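Local coordinates for protein alternansucrase (Leuconostoc mesenteroides, PDB 6HVG) that belongs to glycoside hydrolase family 70 and combines a calcium-binding catalytic core of the TIM-barrel clan with repeats related to choline-binding and cell-wall-binding modules, at residues Ile277-Ala280 and Asn285-Ala288; Asn309-Ser312 and Asn318-Tyr321; Gly713-Lys718 and Asn732-Ser737. All coordinates share one frame; numbering follows the deposited sequence.

Contact 1 (Ile277-Ala280 and Asn285-Ala288)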
# COMPACT_ATOMS: atom_id res chain seq x y z
N ILE A 277 -25.99 -21.86 -39.18
CA ILE A 277 -25.71 -20.73 -38.32
C ILE A 277 -24.64 -21.04 -37.29
O ILE A 277 -24.67 -22.09 -36.66
CB ILE A 277 -26.97 -20.36 -37.51
CG1 ILE A 277 -28.16 -20.06 -38.42
CG2 ILE A 277 -26.73 -19.16 -36.59
CD1 ILE A 277 -29.51 -20.13 -37.73
N TYR A 278 -23.75 -20.10 -37.05
CA TYR A 278 -22.74 -20.28 -36.03
C TYR A 278 -23.26 -19.64 -34.77
O TYR A 278 -23.88 -18.57 -34.80
CB TYR A 278 -21.42 -19.64 -36.44
CG TYR A 278 -20.28 -20.03 -35.55
CD1 TYR A 278 -19.94 -19.27 -34.41
CD2 TYR A 278 -19.53 -21.15 -35.82
CE1 TYR A 278 -18.87 -19.65 -33.60
CE2 TYR A 278 -18.48 -21.54 -35.02
CZ TYR A 278 -18.14 -20.78 -33.92
OH TYR A 278 -17.09 -21.17 -33.15
N PHE A 279 -23.00 -20.30 -33.64
CA PHE A 279 -23.41 -19.78 -32.35
C PHE A 279 -22.21 -19.54 -31.48
O PHE A 279 -21.30 -20.36 -31.44
CB PHE A 279 -24.36 -20.76 -31.67
CG PHE A 279 -25.64 -20.96 -32.42
CD1 PHE A 279 -26.71 -20.13 -32.18
CD2 PHE A 279 -25.75 -21.94 -33.40
CE1 PHE A 279 -27.88 -20.28 -32.88
CE2 PHE A 279 -26.93 -22.10 -34.11
CZ PHE A 279 -28.00 -21.26 -33.85
N ALA A 280 -22.21 -18.41 -30.78
CA ALA A 280 -21.03 -17.94 -30.05
C ALA A 280 -20.61 -18.84 -28.86
O ALA A 280 -21.44 -19.52 -28.27
CB ALA A 280 -21.28 -16.53 -29.56
N ASN A 285 -25.07 -16.94 -28.81
CA ASN A 285 -25.85 -16.10 -29.72
C ASN A 285 -25.38 -16.23 -31.17
O ASN A 285 -24.19 -16.44 -31.44
CB ASN A 285 -25.76 -14.64 -29.28
CG ASN A 285 -26.25 -14.42 -27.86
OD1 ASN A 285 -27.05 -15.19 -27.33
ND2 ASN A 285 -25.78 -13.37 -27.23
N ALA A 286 -26.33 -16.13 -32.10
CA ALA A 286 -26.02 -16.22 -33.52
C ALA A 286 -25.13 -15.07 -33.95
O ALA A 286 -25.37 -13.93 -33.57
CB ALA A 286 -27.30 -16.22 -34.34
N VAL A 287 -24.10 -15.40 -34.72
CA VAL A 287 -23.14 -14.43 -35.20
C VAL A 287 -22.58 -14.87 -36.53
O VAL A 287 -22.55 -16.06 -36.85
CB VAL A 287 -21.97 -14.23 -34.24
CG1 VAL A 287 -22.44 -13.54 -32.96
CG2 VAL A 287 -21.30 -15.56 -33.92
N ALA A 288 -22.14 -13.90 -37.30
CA ALA A 288 -21.49 -14.18 -38.55
C ALA A 288 -20.18 -14.92 -38.26
O ALA A 288 -19.45 -14.63 -37.29
CB ALA A 288 -21.22 -12.89 -39.32
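Tyr278 and Val287 meet across two neighbouring antiparallel strands, and the tyrosine can be traced outward along its partner. Its CB begins 3.8 Å from the carbonyl O of Val287. CG is anti to the backbone N (chi1 -169°) and therefore lies beside the residue's own carbonyl group, whose O takes a hydrogen bond from Val287 N (3.2 Å, 160° at the hydrogen). One atom further on, CD1 approaches Val287 CG2 at 4.0 Å; this methyl sits at the edge of the ring, near its plane, and the two side chains cross obliquely. CD1 is the last ring atom to meet segment 285-288, and from there the ring leads on to its edge-to-face partner Phe269 of strand 268-270, while Val315 from a following loop touches both Tyr278 and Val287.

Elsewhere in the pair, Ile277 CG2 touches two groups: Ala286 CB at 3.7 Å and, toward the rim, one face of the Phe279 ring. Phe279 CD1 reaches to 4.0 Å from Ala286 N. A second backbone bond, from Ala280 N to Asn285 O (2.9 Å), closes the pairing next to the four-residue connection. Strands 277-279 and 286-293 thus form a short beta hairpin, the building unit of choline-binding repeats.

Contact 2 (Asn309-Ser312 and Asn318-Tyr321)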
# COMPACT_ATOMS: atom_id res chain seq x y z
N ASN A 309 -21.22 -10.94 -52.32
CA ASN A 309 -21.11 -9.52 -52.63
C ASN A 309 -21.32 -8.67 -51.39
O ASN A 309 -22.27 -7.94 -51.33
CB ASN A 309 -22.08 -9.12 -53.75
CG ASN A 309 -21.86 -9.94 -55.01
OD1 ASN A 309 -20.80 -9.89 -55.62
ND2 ASN A 309 -22.87 -10.71 -55.39
N ALA A 310 -20.42 -8.80 -50.41
CA ALA A 310 -20.53 -8.08 -49.15
C ALA A 310 -19.35 -8.34 -48.21
O ALA A 310 -18.60 -9.32 -48.36
CB ALA A 310 -21.83 -8.46 -48.45
N PHE A 311 -19.25 -7.45 -47.22
CA PHE A 311 -18.35 -7.60 -46.09
C PHE A 311 -19.04 -8.44 -45.01
O PHE A 311 -20.20 -8.21 -44.69
CB PHE A 311 -18.04 -6.24 -45.45
CG PHE A 311 -17.11 -5.38 -46.24
CD1 PHE A 311 -17.60 -4.32 -46.99
CD2 PHE A 311 -15.74 -5.62 -46.23
CE1 PHE A 311 -16.74 -3.51 -47.71
CE2 PHE A 311 -14.88 -4.82 -46.96
CZ PHE A 311 -15.38 -3.76 -47.70
N SER A 312 -18.29 -9.36 -44.41
CA SER A 312 -18.78 -10.18 -43.28
C SER A 312 -17.63 -10.54 -42.35
O SER A 312 -16.52 -10.80 -42.82
CB SER A 312 -19.47 -11.47 -43.75
OG SER A 312 -19.65 -12.37 -42.67
N ASN A 318 -12.13 -10.29 -37.43
CA ASN A 318 -11.61 -9.92 -38.73
C ASN A 318 -12.72 -9.77 -39.74
O ASN A 318 -13.64 -10.58 -39.80
CB ASN A 318 -10.70 -11.02 -39.30
CG ASN A 318 -9.49 -11.26 -38.45
OD1 ASN A 318 -9.38 -12.29 -37.83
ND2 ASN A 318 -8.58 -10.29 -38.41
N THR A 319 -12.61 -8.74 -40.57
CA THR A 319 -13.58 -8.51 -41.60
C THR A 319 -13.01 -8.99 -42.93
O THR A 319 -11.82 -8.81 -43.17
CB THR A 319 -14.00 -7.04 -41.66
OG1 THR A 319 -14.35 -6.60 -40.34
CG2 THR A 319 -15.19 -6.86 -42.60
N PHE A 320 -13.85 -9.63 -43.74
CA PHE A 320 -13.47 -10.08 -45.08
C PHE A 320 -14.48 -9.46 -46.04
O PHE A 320 -15.49 -8.92 -45.60
CB PHE A 320 -13.55 -11.61 -45.23
CG PHE A 320 -12.69 -12.36 -44.26
CD1 PHE A 320 -11.48 -12.89 -44.65
CD2 PHE A 320 -13.09 -12.48 -42.92
CE1 PHE A 320 -10.66 -13.54 -43.73
CE2 PHE A 320 -12.29 -13.15 -42.00
CZ PHE A 320 -11.07 -13.67 -42.40
N TYR A 321 -14.19 -9.56 -47.33
CA TYR A 321 -15.18 -9.23 -48.35
C TYR A 321 -15.32 -10.44 -49.24
O TYR A 321 -14.33 -11.04 -49.62
CB TYR A 321 -14.78 -8.01 -49.20
CG TYR A 321 -15.84 -7.66 -50.22
CD1 TYR A 321 -16.90 -6.83 -49.89
CD2 TYR A 321 -15.79 -8.22 -51.50
CE1 TYR A 321 -17.91 -6.55 -50.81
CE2 TYR A 321 -16.78 -7.93 -52.43
CZ TYR A 321 -17.84 -7.10 -52.08
OH TYR A 321 -18.82 -6.84 -53.01
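The beta hairpin of strands 310-313 and 319-322, which opens with a G1 beta bulge where Asn309 and Ala310 both face Phe322, sets Phe311 across from Tyr321. These two form a non-hydrogen-bonded pair, and their rings make a T-shaped contact: the edge of Tyr321 points at the face of Phe311, with centroids 5.1 Å apart and planes at 74°. Tyr321 CD1 stands over the centre of the phenylalanine ring, while Tyr321 CB touches Phe311 CE2 at 3.9 Å. With CG anti to the backbone N (chi1 -178°), the tyrosine ring extends across the opposing strand toward the bulge. There one of its faces receives the carbonyl of Ala310, whose O is 3.4 Å from CD1, and its OH comes within 3.5 Å of Asn309 C. Thr319 CG2 meets Phe311 CD2 at 3.9 Å, the side chains crossing at about a right angle.

Ser312 and Phe320, with side chains on the other face, are the hydrogen-bonded pair, exchanging two backbone bonds, each 3.1 Å from N to O; Ser312 O also lies in plane at the Phe320 ring edge. Ile335 packs against Phe311 and Tyr321, and Tyr340 adds another edge-to-face partner to Phe311. The chemistry divides between backbone and side chains: two reciprocal backbone hydrogen bonds set the register, and the weakly polar C-H edge of Tyr321, directed at the Phe311 pi face, is consistent with the steep ring angle.

Contact 3 (Gly713-Lys718 and Asn732-Ser737)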
# COMPACT_ATOMS: atom_id res chain seq x y z
N GLY A 713 24.43 -29.93 9.83
CA GLY A 713 23.56 -29.97 10.98
C GLY A 713 24.12 -30.96 11.98
O GLY A 713 23.38 -31.75 12.51
N ASP A 714 25.43 -30.92 12.20
CA ASP A 714 26.07 -31.84 13.10
C ASP A 714 25.89 -31.29 14.52
O ASP A 714 26.75 -30.58 15.07
CB ASP A 714 27.55 -32.05 12.77
CG ASP A 714 27.97 -33.51 12.91
OD1 ASP A 714 27.51 -34.19 13.85
OD2 ASP A 714 28.76 -33.97 12.06
N LEU A 715 24.73 -31.60 15.07
CA LEU A 715 24.41 -31.23 16.43
C LEU A 715 25.29 -32.08 17.31
O LEU A 715 25.58 -31.73 18.44
CB LEU A 715 22.92 -31.48 16.70
CG LEU A 715 21.99 -30.80 15.68
CD1 LEU A 715 20.53 -30.88 16.12
CD2 LEU A 715 22.40 -29.36 15.47
N ASN A 716 25.76 -33.19 16.78
CA ASN A 716 26.69 -34.01 17.54
C ASN A 716 28.04 -33.34 17.56
O ASN A 716 28.63 -33.19 18.61
CB ASN A 716 26.78 -35.42 16.97
CG ASN A 716 25.54 -36.24 17.28
OD1 ASN A 716 25.11 -36.30 18.44
ND2 ASN A 716 24.96 -36.86 16.26
N LYS A 717 28.48 -32.89 16.40
CA LYS A 717 29.83 -32.33 16.24
C LYS A 717 29.95 -30.81 16.42
O LYS A 717 30.99 -30.32 16.86
CB LYS A 717 30.36 -32.70 14.86
CG LYS A 717 31.88 -32.79 14.81
CD LYS A 717 32.36 -33.70 13.68
CE LYS A 717 33.88 -33.66 13.54
NZ LYS A 717 34.41 -32.35 13.04
N LYS A 718 28.91 -30.07 16.02
CA LYS A 718 28.79 -28.61 16.28
C LYS A 718 29.90 -27.76 15.67
O LYS A 718 30.47 -26.89 16.33
CB LYS A 718 28.68 -28.30 17.79
CG LYS A 718 27.37 -28.67 18.44
CD LYS A 718 27.42 -28.45 19.94
CE LYS A 718 26.29 -29.21 20.61
NZ LYS A 718 26.43 -29.37 22.09
N ASN A 732 22.02 -18.04 16.83
CA ASN A 732 21.77 -19.46 17.02
C ASN A 732 21.57 -19.77 18.50
O ASN A 732 22.30 -19.27 19.36
CB ASN A 732 22.87 -20.35 16.45
CG ASN A 732 22.37 -21.78 16.18
OD1 ASN A 732 22.45 -22.65 17.05
ND2 ASN A 732 21.82 -22.00 15.01
N ARG A 733 20.58 -20.61 18.78
CA ARG A 733 20.22 -20.94 20.13
C ARG A 733 20.17 -22.45 20.39
O ARG A 733 19.66 -22.89 21.41
CB ARG A 733 18.88 -20.29 20.44
CG ARG A 733 18.97 -18.78 20.53
CD ARG A 733 17.63 -18.16 20.88
NE ARG A 733 17.73 -16.71 21.00
CZ ARG A 733 17.57 -15.85 20.00
NH1 ARG A 733 17.30 -16.24 18.78
NH2 ARG A 733 17.69 -14.55 20.24
N ILE A 734 20.74 -23.23 19.48
CA ILE A 734 20.78 -24.69 19.64
C ILE A 734 21.63 -25.04 20.84
O ILE A 734 21.20 -25.84 21.68
CB ILE A 734 21.35 -25.37 18.39
CG1 ILE A 734 20.34 -25.26 17.23
CG2 ILE A 734 21.69 -26.83 18.68
CD1 ILE A 734 20.88 -25.68 15.87
N ALA A 735 22.82 -24.45 20.92
CA ALA A 735 23.67 -24.57 22.11
C ALA A 735 24.45 -23.28 22.32
O ALA A 735 25.64 -23.21 22.04
CB ALA A 735 24.62 -25.75 21.97
N ASN A 736 23.75 -22.27 22.83
CA ASN A 736 24.32 -20.94 23.01
C ASN A 736 24.89 -20.80 24.42
O ASN A 736 24.14 -20.57 25.35
CB ASN A 736 23.26 -19.87 22.74
CG ASN A 736 23.80 -18.47 22.88
OD1 ASN A 736 24.86 -18.27 23.40
ND2 ASN A 736 23.07 -17.49 22.39
N SER A 737 26.20 -20.95 24.53
CA SER A 737 26.92 -20.82 25.79
C SER A 737 27.54 -19.43 26.01
O SER A 737 28.37 -19.26 26.89
CB SER A 737 28.02 -21.86 25.83
OG SER A 737 29.09 -21.56 24.93
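Leu715 CG (chi1 -54°) and Ile734 CG1 (chi1 -70°) both lie beside the backbone N, while Ile734 CG2 is anti to it, and from there the ends of the two side chains converge on each other. Leu715 CD2 meets two methyls of the isoleucine, CD1 at 4.0 Å and CG2 at 4.1 Å, and the side chains cross at about a right angle. Beyond CG the chain of Lys718 is extended and reaches across to Ala735; its CE and NZ pass Ala735 CB at 4.1 and 4.0 Å. That approach is packing against a methyl, and no hydrogen bond joins the two segments.

Each segment is shaped instead by its own turn. In 713-718 an Asx motif has Asp714 OD1 accepting from Lys717 N at 3.0 Å, met from well above the carboxylate plane. In 732-737 an Asx turn has Asn732 OD1 accepting from Ile734 N at 3.0 Å, with 157° at the hydrogen and the donor again above the carbonyl plane. Directly after this turn comes strand 735-736, which pairs with strand 862-866 in a large antiparallel sheet of the family 70 region. Arg733 reaches the other way, its NE hydrogen-bonded to Lys818 O, while the exposed Lys718 also leans on Tyr710.

In the fold
Contacts 1 and 2 are separate hairpins from successive parts of the repeat region, yet they abut: Ala288 CB lies 3.7 Å from Ser312 OG, and their centres are 16 Å apart. Both combine backbone hydrogen bonds with aromatic packing, but the ring pair of contact 2 spans its two strands, whereas the aromatic partner of Tyr278 in contact 1 comes from a third strand. Contact 3 belongs to the family 70 region, with nearest atoms about 60 Å from either hairpin. It buries at most about half their surface and relies on apolar packing between a largely exposed loop and the buried Ile734 just before a sheet strand. All three are partly buried, and none shares an element with another.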